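Local coordinates for protein stn1 (PDB 3KF6) that is required for telomere maintenance, interacts with Ten1 and binds single-stranded telomeric DNA, this piece being its N-terminal OB-fold part, at residues Pro20-Ile23 against Ser24-His27; Asn130-Trp133 against Lys134-Lys138; Asn145-Lys148 against Ile149-His153. All blocks are in the same frame, centred on the assembly; numbering follows the deposited sequence.

Interaction 1: residues Pro20-Ile23 against Ser24-His27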
loop_
_atom_site.group_PDB
_atom_site.type_symbol
_atom_site.label_atom_id
_atom_site.label_comp_id
_atom_site.label_asym_id
_atom_site.label_seq_id
_atom_site.Cartn_x
_atom_site.Cartn_y
_atom_site.Cartn_z
ATOM N N PRO A 20 2.297 -14.686 -1.412
ATOM C CA PRO A 20 2.325 -13.224 -1.534
ATOM C C PRO A 20 0.909 -12.810 -1.957
ATOM O O PRO A 20 0.413 -13.241 -2.997
ATOM C CB PRO A 20 3.374 -12.994 -2.620
ATOM C CG PRO A 20 3.199 -14.198 -3.511
ATOM C CD PRO A 20 3.007 -15.336 -2.533
ATOM N N MET A 21 0.254 -11.981 -1.151
ATOM C CA MET A 21 -1.124 -11.590 -1.442
ATOM C C MET A 21 -1.433 -10.104 -1.320
ATOM O O MET A 21 -0.714 -9.357 -0.657
ATOM C CB MET A 21 -2.075 -12.323 -0.492
ATOM C CG MET A 21 -2.058 -13.837 -0.588
ATOM S SD MET A 21 -3.198 -14.580 0.629
ATOM C CE MET A 21 -4.780 -14.074 -0.035
ATOM N N PHE A 22 -2.523 -9.695 -1.964
ATOM C CA PHE A 22 -3.014 -8.327 -1.867
ATOM C C PHE A 22 -3.927 -8.344 -0.649
ATOM O O PHE A 22 -4.598 -9.344 -0.383
ATOM C CB PHE A 22 -3.819 -7.937 -3.108
ATOM C CG PHE A 22 -2.968 -7.586 -4.288
ATOM C CD1 PHE A 22 -3.067 -8.304 -5.476
ATOM C CD2 PHE A 22 -2.062 -6.529 -4.215
ATOM C CE1 PHE A 22 -2.274 -7.974 -6.579
ATOM C CE2 PHE A 22 -1.266 -6.191 -5.314
ATOM C CZ PHE A 22 -1.374 -6.917 -6.496
ATOM N N ILE A 23 -3.965 -7.236 0.078
ATOM C CA ILE A 23 -4.769 -7.149 1.286
ATOM C C ILE A 23 -6.256 -7.402 1.069
ATOM O O ILE A 23 -6.896 -8.047 1.897
ATOM C CB ILE A 23 -4.508 -5.794 1.983
ATOM C CG1 ILE A 23 -3.075 -5.805 2.528
ATOM C CG2 ILE A 23 -5.523 -5.545 3.102
ATOM C CD1 ILE A 23 -2.575 -4.457 3.030
ATOM N N SER A 24 -6.807 -6.923 -0.041
ATOM C CA SER A 24 -8.223 -7.149 -0.305
ATOM C C SER A 24 -8.515 -8.653 -0.366
ATOM O O SER A 24 -9.582 -9.096 0.050
ATOM C CB SER A 24 -8.637 -6.482 -1.616
ATOM O OG SER A 24 -7.921 -7.022 -2.707
ATOM N N ASP A 25 -7.566 -9.436 -0.875
ATOM C CA ASP A 25 -7.760 -10.882 -0.968
ATOM C C ASP A 25 -7.586 -11.547 0.392
ATOM O O ASP A 25 -8.214 -12.573 0.681
ATOM C CB ASP A 25 -6.794 -11.495 -1.992
ATOM C CG ASP A 25 -7.151 -11.111 -3.420
ATOM O OD1 ASP A 25 -8.361 -11.102 -3.738
ATOM O OD2 ASP A 25 -6.235 -10.831 -4.223
ATOM N N VAL A 26 -6.736 -10.969 1.233
ATOM C CA VAL A 26 -6.534 -11.514 2.571
ATOM C C VAL A 26 -7.879 -11.452 3.301
ATOM O O VAL A 26 -8.269 -12.402 3.984
ATOM C CB VAL A 26 -5.458 -10.707 3.344
ATOM C CG1 VAL A 26 -5.363 -11.190 4.787
ATOM C CG2 VAL A 26 -4.111 -10.873 2.665
ATOM N N HIS A 27 -8.595 -10.345 3.128
ATOM C CA HIS A 27 -9.904 -10.165 3.763
ATOM C C HIS A 27 -10.978 -11.074 3.174
ATOM O O HIS A 27 -12.104 -11.114 3.674
ATOM C CB HIS A 27 -10.354 -8.703 3.649
ATOM C CG HIS A 27 -9.691 -7.787 4.631
ATOM N ND1 HIS A 27 -10.040 -7.748 5.965
ATOM C CD2 HIS A 27 -8.688 -6.888 4.478
ATOM C CE1 HIS A 27 -9.281 -6.865 6.590
ATOM N NE2 HIS A 27 -8.452 -6.330 5.711
HETATM O O HOH W 1 -3.782 -11.504 -3.578
#

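Interaction 2: residues Asn130-Trp133 against Lys134-Lys138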
loop_
_atom_site.group_PDB
_atom_site.type_symbol
_atom_site.label_atom_id
_atom_site.label_comp_id
_atom_site.label_asym_id
_atom_site.label_seq_id
_atom_site.Cartn_x
_atom_site.Cartn_y
_atom_site.Cartn_z
ATOM N N ASN A 130 11.457 0.921 -6.431
ATOM C CA ASN A 130 11.110 -0.134 -7.374
ATOM C C ASN A 130 10.606 -1.406 -6.706
ATOM O O ASN A 130 9.987 -2.249 -7.356
ATOM C CB ASN A 130 12.314 -0.459 -8.255
ATOM C CG ASN A 130 12.615 0.641 -9.245
ATOM O OD1 ASN A 130 11.808 0.932 -10.127
ATOM N ND2 ASN A 130 13.780 1.268 -9.101
ATOM N N ASP A 131 10.861 -1.546 -5.408
ATOM C CA ASP A 131 10.424 -2.740 -4.687
ATOM C C ASP A 131 8.914 -2.917 -4.692
ATOM O O ASP A 131 8.418 -4.045 -4.737
ATOM C CB ASP A 131 10.890 -2.706 -3.230
ATOM C CG ASP A 131 12.392 -2.675 -3.093
ATOM O OD1 ASP A 131 13.082 -3.393 -3.851
ATOM O OD2 ASP A 131 12.880 -1.940 -2.212
ATOM N N GLU A 132 8.172 -1.817 -4.632
ATOM C CA GLU A 132 6.721 -1.936 -4.609
ATOM C C GLU A 132 6.076 -2.457 -5.882
ATOM O O GLU A 132 5.226 -3.342 -5.810
ATOM C CB GLU A 132 6.061 -0.617 -4.213
ATOM C CG GLU A 132 5.500 -0.652 -2.810
ATOM C CD GLU A 132 4.610 0.527 -2.503
ATOM O OE1 GLU A 132 5.054 1.674 -2.700
ATOM O OE2 GLU A 132 3.468 0.305 -2.056
ATOM N N TRP A 133 6.443 -1.932 -7.049
ATOM C CA TRP A 133 5.811 -2.462 -8.246
ATOM C C TRP A 133 6.213 -3.913 -8.475
ATOM O O TRP A 133 5.435 -4.683 -9.031
ATOM C CB TRP A 133 6.080 -1.601 -9.503
ATOM C CG TRP A 133 7.501 -1.492 -9.960
ATOM C CD1 TRP A 133 8.329 -0.421 -9.790
ATOM C CD2 TRP A 133 8.246 -2.463 -10.711
ATOM N NE1 TRP A 133 9.541 -0.659 -10.390
ATOM C CE2 TRP A 133 9.520 -1.904 -10.962
ATOM C CE3 TRP A 133 7.960 -3.750 -11.196
ATOM C CZ2 TRP A 133 10.514 -2.587 -11.677
ATOM C CZ3 TRP A 133 8.949 -4.432 -11.910
ATOM C CH2 TRP A 133 10.212 -3.845 -12.143
ATOM N N LYS A 134 7.413 -4.295 -8.039
ATOM C CA LYS A 134 7.848 -5.679 -8.184
ATOM C C LYS A 134 6.953 -6.553 -7.297
ATOM O O LYS A 134 6.607 -7.675 -7.660
ATOM C CB LYS A 134 9.316 -5.836 -7.764
ATOM C CG LYS A 134 10.305 -5.240 -8.756
ATOM C CD LYS A 134 11.743 -5.380 -8.273
ATOM C CE LYS A 134 12.727 -4.885 -9.319
ATOM N NZ LYS A 134 14.130 -5.055 -8.857
ATOM N N ALA A 135 6.574 -6.026 -6.135
ATOM C CA ALA A 135 5.706 -6.759 -5.215
ATOM C C ALA A 135 4.319 -6.916 -5.832
ATOM O O ALA A 135 3.671 -7.956 -5.673
ATOM C CB ALA A 135 5.610 -6.024 -3.884
ATOM N N TRP A 136 3.863 -5.878 -6.534
ATOM C CA TRP A 136 2.560 -5.941 -7.186
ATOM C C TRP A 136 2.615 -6.963 -8.317
ATOM O O TRP A 136 1.677 -7.732 -8.509
ATOM C CB TRP A 136 2.152 -4.577 -7.753
ATOM C CG TRP A 136 2.072 -3.490 -6.730
ATOM C CD1 TRP A 136 1.864 -3.633 -5.386
ATOM C CD2 TRP A 136 2.209 -2.088 -6.967
ATOM N NE1 TRP A 136 1.869 -2.404 -4.770
ATOM C CE2 TRP A 136 2.079 -1.437 -5.719
ATOM C CE3 TRP A 136 2.434 -1.314 -8.115
ATOM C CZ2 TRP A 136 2.169 -0.046 -5.585
ATOM C CZ3 TRP A 136 2.523 0.069 -7.980
ATOM C CH2 TRP A 136 2.392 0.686 -6.723
ATOM N N GLN A 137 3.722 -6.960 -9.058
ATOM C CA GLN A 137 3.910 -7.894 -10.171
ATOM C C GLN A 137 3.824 -9.335 -9.671
ATOM O O GLN A 137 3.091 -10.162 -10.228
ATOM C CB GLN A 137 5.274 -7.657 -10.825
ATOM C CG GLN A 137 5.592 -8.624 -11.949
ATOM C CD GLN A 137 6.919 -8.321 -12.607
ATOM O OE1 GLN A 137 7.899 -7.994 -11.935
ATOM N NE2 GLN A 137 6.964 -8.443 -13.929
ATOM N N LYS A 138 4.571 -9.622 -8.612
ATOM C CA LYS A 138 4.591 -10.955 -8.018
ATOM C C LYS A 138 3.196 -11.408 -7.590
ATOM O O LYS A 138 2.807 -12.561 -7.803
ATOM C CB LYS A 138 5.527 -10.968 -6.809
ATOM C CG LYS A 138 5.553 -12.295 -6.064
ATOM C CD LYS A 138 6.507 -12.259 -4.878
ATOM C CE LYS A 138 7.945 -12.074 -5.333
ATOM N NZ LYS A 138 8.899 -12.119 -4.192
HETATM O O HOH W 2 13.942 -3.159 -6.496
HETATM O O HOH W 3 1.800 -1.701 -2.001
#

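Interaction 3: residues Asn145-Lys148 against Ile149-His153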
loop_
_atom_site.group_PDB
_atom_site.type_symbol
_atom_site.label_atom_id
_atom_site.label_comp_id
_atom_site.label_asym_id
_atom_site.label_seq_id
_atom_site.Cartn_x
_atom_site.Cartn_y
_atom_site.Cartn_z
ATOM N N ASN A 145 -2.036 -17.577 -11.402
ATOM C CA ASN A 145 -1.706 -18.997 -11.423
ATOM C C ASN A 145 -2.607 -19.808 -10.496
ATOM O O ASN A 145 -3.094 -20.874 -10.877
ATOM C CB ASN A 145 -0.238 -19.217 -11.057
ATOM C CG ASN A 145 0.698 -18.889 -12.204
ATOM O OD1 ASN A 145 0.415 -19.217 -13.357
ATOM N ND2 ASN A 145 1.821 -18.253 -11.896
ATOM N N LEU A 146 -2.837 -19.316 -9.282
ATOM C CA LEU A 146 -3.699 -20.048 -8.362
ATOM C C LEU A 146 -5.123 -20.140 -8.903
ATOM O O LEU A 146 -5.793 -21.157 -8.728
ATOM C CB LEU A 146 -3.712 -19.396 -6.977
ATOM C CG LEU A 146 -2.472 -19.583 -6.099
ATOM C CD1 LEU A 146 -2.794 -19.124 -4.678
ATOM C CD2 LEU A 146 -2.056 -21.046 -6.080
ATOM N N THR A 147 -5.580 -19.082 -9.566
ATOM C CA THR A 147 -6.926 -19.062 -10.134
ATOM C C THR A 147 -7.075 -20.143 -11.206
ATOM O O THR A 147 -8.094 -20.833 -11.258
ATOM C CB THR A 147 -7.251 -17.690 -10.764
ATOM O OG1 THR A 147 -7.158 -16.666 -9.767
ATOM C CG2 THR A 147 -8.658 -17.690 -11.344
ATOM N N LYS A 148 -6.061 -20.286 -12.056
ATOM C CA LYS A 148 -6.084 -21.287 -13.118
ATOM C C LYS A 148 -6.109 -22.694 -12.534
ATOM O O LYS A 148 -6.874 -23.551 -12.980
ATOM C CB LYS A 148 -4.864 -21.122 -14.036
ATOM C CG LYS A 148 -4.807 -19.794 -14.770
ATOM C CD LYS A 148 -3.637 -19.747 -15.740
ATOM C CE LYS A 148 -3.628 -18.438 -16.511
ATOM N NZ LYS A 148 -2.546 -18.396 -17.530
ATOM N N ILE A 149 -5.262 -22.923 -11.537
ATOM C CA ILE A 149 -5.187 -24.223 -10.882
ATOM C C ILE A 149 -6.530 -24.563 -10.254
ATOM O O ILE A 149 -7.036 -25.674 -10.405
ATOM C CB ILE A 149 -4.115 -24.231 -9.776
ATOM C CG1 ILE A 149 -2.737 -23.991 -10.390
ATOM C CG2 ILE A 149 -4.145 -25.557 -9.027
ATOM C CD1 ILE A 149 -1.636 -23.825 -9.367
ATOM N N SER A 150 -7.108 -23.592 -9.554
ATOM C CA SER A 150 -8.395 -23.781 -8.901
ATOM C C SER A 150 -9.485 -24.123 -9.909
ATOM O O SER A 150 -10.361 -24.940 -9.629
ATOM C CB SER A 150 -8.787 -22.518 -8.131
ATOM O OG SER A 150 -10.068 -22.656 -7.544
ATOM N N LYS A 151 -9.427 -23.497 -11.082
ATOM C CA LYS A 151 -10.417 -23.738 -12.126
ATOM C C LYS A 151 -10.248 -25.105 -12.782
ATOM O O LYS A 151 -11.227 -25.703 -13.238
ATOM C CB LYS A 151 -10.339 -22.646 -13.196
ATOM C CG LYS A 151 -10.719 -21.258 -12.702
ATOM C CD LYS A 151 -10.712 -20.250 -13.842
ATOM C CE LYS A 151 -11.090 -18.862 -13.355
ATOM N NZ LYS A 151 -11.123 -17.871 -14.465
ATOM N N ASN A 152 -9.014 -25.599 -12.829
ATOM C CA ASN A 152 -8.742 -26.899 -13.433
ATOM C C ASN A 152 -9.072 -28.059 -12.498
ATOM O O ASN A 152 -9.418 -29.149 -12.953
ATOM C CB ASN A 152 -7.272 -27.005 -13.855
ATOM C CG ASN A 152 -6.933 -26.111 -15.030
ATOM O OD1 ASN A 152 -7.660 -26.067 -16.022
ATOM N ND2 ASN A 152 -5.813 -25.403 -14.932
ATOM N N HIS A 153 -8.958 -27.823 -11.196
ATOM C CA HIS A 153 -9.234 -28.858 -10.209
ATOM C C HIS A 153 -10.695 -28.849 -9.777
ATOM O O HIS A 153 -11.205 -29.845 -9.260
ATOM C CB HIS A 153 -8.324 -28.678 -8.997
ATOM C CG HIS A 153 -8.482 -29.744 -7.957
ATOM N ND1 HIS A 153 -8.474 -31.090 -8.261
ATOM C CD2 HIS A 153 -8.621 -29.665 -6.612
ATOM C CE1 HIS A 153 -8.600 -31.793 -7.148
ATOM N NE2 HIS A 153 -8.691 -30.951 -6.134
#

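Interaction 1: residues Pro20-Ile23 against Ser24-His27
M21 and F22 meet D25 and V26, and I23 meets H27, in a buried local contact where the N-terminal extension turns into the one-turn helix 23-26 beside the barrel. F22 is the N-cap residue, and its carbonyl O accepts the amide of V26 (V26 N to F22 O 3.1 Å). D25 N adds a weak, bent bond to the same O. One residue on, H27 N reaches I23 O at 3.1 Å. D25 folds back toward the helix start, where a water bridges backbone and carboxylate: it accepts from F22 N at 2.7 Å and donates to D25 OD2 at 2.6 Å. The same OD2 lies near the plane of the F22 ring, at its edge, and is also salt-bridged to K143 of helix 130-153, so the carboxylate ties the two helices together. Helix 23-26 packs on the OB-fold barrel through I23, which lies on L78 of strand 77-83, while the loop between strands 65-71 and 77-83 serves the first helical amides: D72 accepts from I23 N and S74 OG from S24 N. The thioether of M21 bends at chi3 (69°), bringing CE back to D25 CB at 3.8 Å, and M21 CB rests 4.0 Å from V26 CG2. I23 and H27 lie side by side: the CG2 branch of I23, anti to its own N, sits 3.7 Å from H27 CD2. The far end of the imidazole, NE2, bonds to the carbonyl O of V77. Replacing H27 with alanine would probably leave V77 O without this donor and open a gap beside I23 CG2. F22 itself packs on R139 and M140 of helix 130-153 and on R101 of the Ten1 chain.

Interaction 2: residues Asn130-Trp133 against Lys134-Lys138
N130 OD1 is gripped twice, by W133 NE1 near the start of helix 130-153 and by the backbone N of N90 of the Ten1 chain. The indole bond is short (N130 OD1 to W133 NE1 2.8 Å) and nearly straight at 168°, meeting a lone pair in the carbonyl plane and lying in the ring plane. The early turns of this helix, which follows the OB-fold barrel, contribute to the Ten1 interface, consistent with an Rpa2-Rpa3-like pairing. With W133 CG set between its backbone N and carbonyl carbon (chi1 64°), the indole turns back along the helix, and K134 lays its extended chain across one face: CG stands 3.5 Å from the centroid of the six-membered ring, a CH-pi contact. A water links K134 NZ to D131 OD1. E132 and W136 share another: it lies 2.6 Å from E132 OE2 and accepts from W136 NE1, in the plane of that ring, while OE1 forms a salt bridge with R25 of the Ten1 chain. E132 O accepts W136 N at 3.0 Å and also lies over the indole face. Q137 runs alongside W133, its amide turned 57° from the ring and OE1 3.7 Å from W133 CZ3, at the ring edge.

Interaction 3: residues Asn145-Lys148 against Ile149-His153
Backbone bonds join N145 to I149 and continue through the three next pairs, all from residue i+4 to i: I149 N to N145 O at 3.1 Å, S150 N to L146 O at 2.9 Å, then K151 N to T147 O and N152 N to K148 O. The last of these carbonyls is also approached by a side chain, since N152 ND2 stands 2.9 Å from K148 O, but the angle is too poor for a hydrogen bond. Side-chain carbons also lie against these backbone oxygens: I149 CG1 sits 3.2 Å from N145 O, and K151 CG brushes T147 O. Packing between side chains runs at spacings of three and four residues. T147 and K151 lie side by side; the methyl CG2 of T147, anti to its backbone N, meets K151 CE at 3.4 Å, tighter than usual van der Waals contact. The end of I149, CD1, faces L146 CD2 more loosely at 4.3 Å. Hydroxyl bonds go to partners outside the pair of segments. T147 OG1 turns back to the carbonyl O of K143, one turn earlier in the helix. S150 OG is thrown anti to its backbone N (chi1 177°), and it bonds to M43 O at the turn of the hairpin formed by strands 40-42 and 45-47. L146, I149 and S150 all touch F45 of that hairpin, and L146 and T147 also pack on M43. The arrangement is that of the last turns of an amphipathic helix: one flank lies on the hairpin, and the side chains of K148, K151 and N152 are turned toward solvent.

In the fold
Along the chain the interactions come in series, from the N-terminal extension (interaction 1) past the whole OB barrel to the C-terminal helix 130-153, which carries interactions 2 and 3. On that helix the centres of interactions 2 and 3 lie about 23 Å apart. The centre of interaction 1 is about 14 Å from that of interaction 2, which it touches where F22 packs on W136 and P20 on K138, and about 17 Å from that of interaction 3, without touching it. The N-terminal extension therefore packs on the long helix, whose early turns meet Ten1 and whose last turns rest on the 40-42/45-47 hairpin of the same chain, with no Ten1 contact of their own.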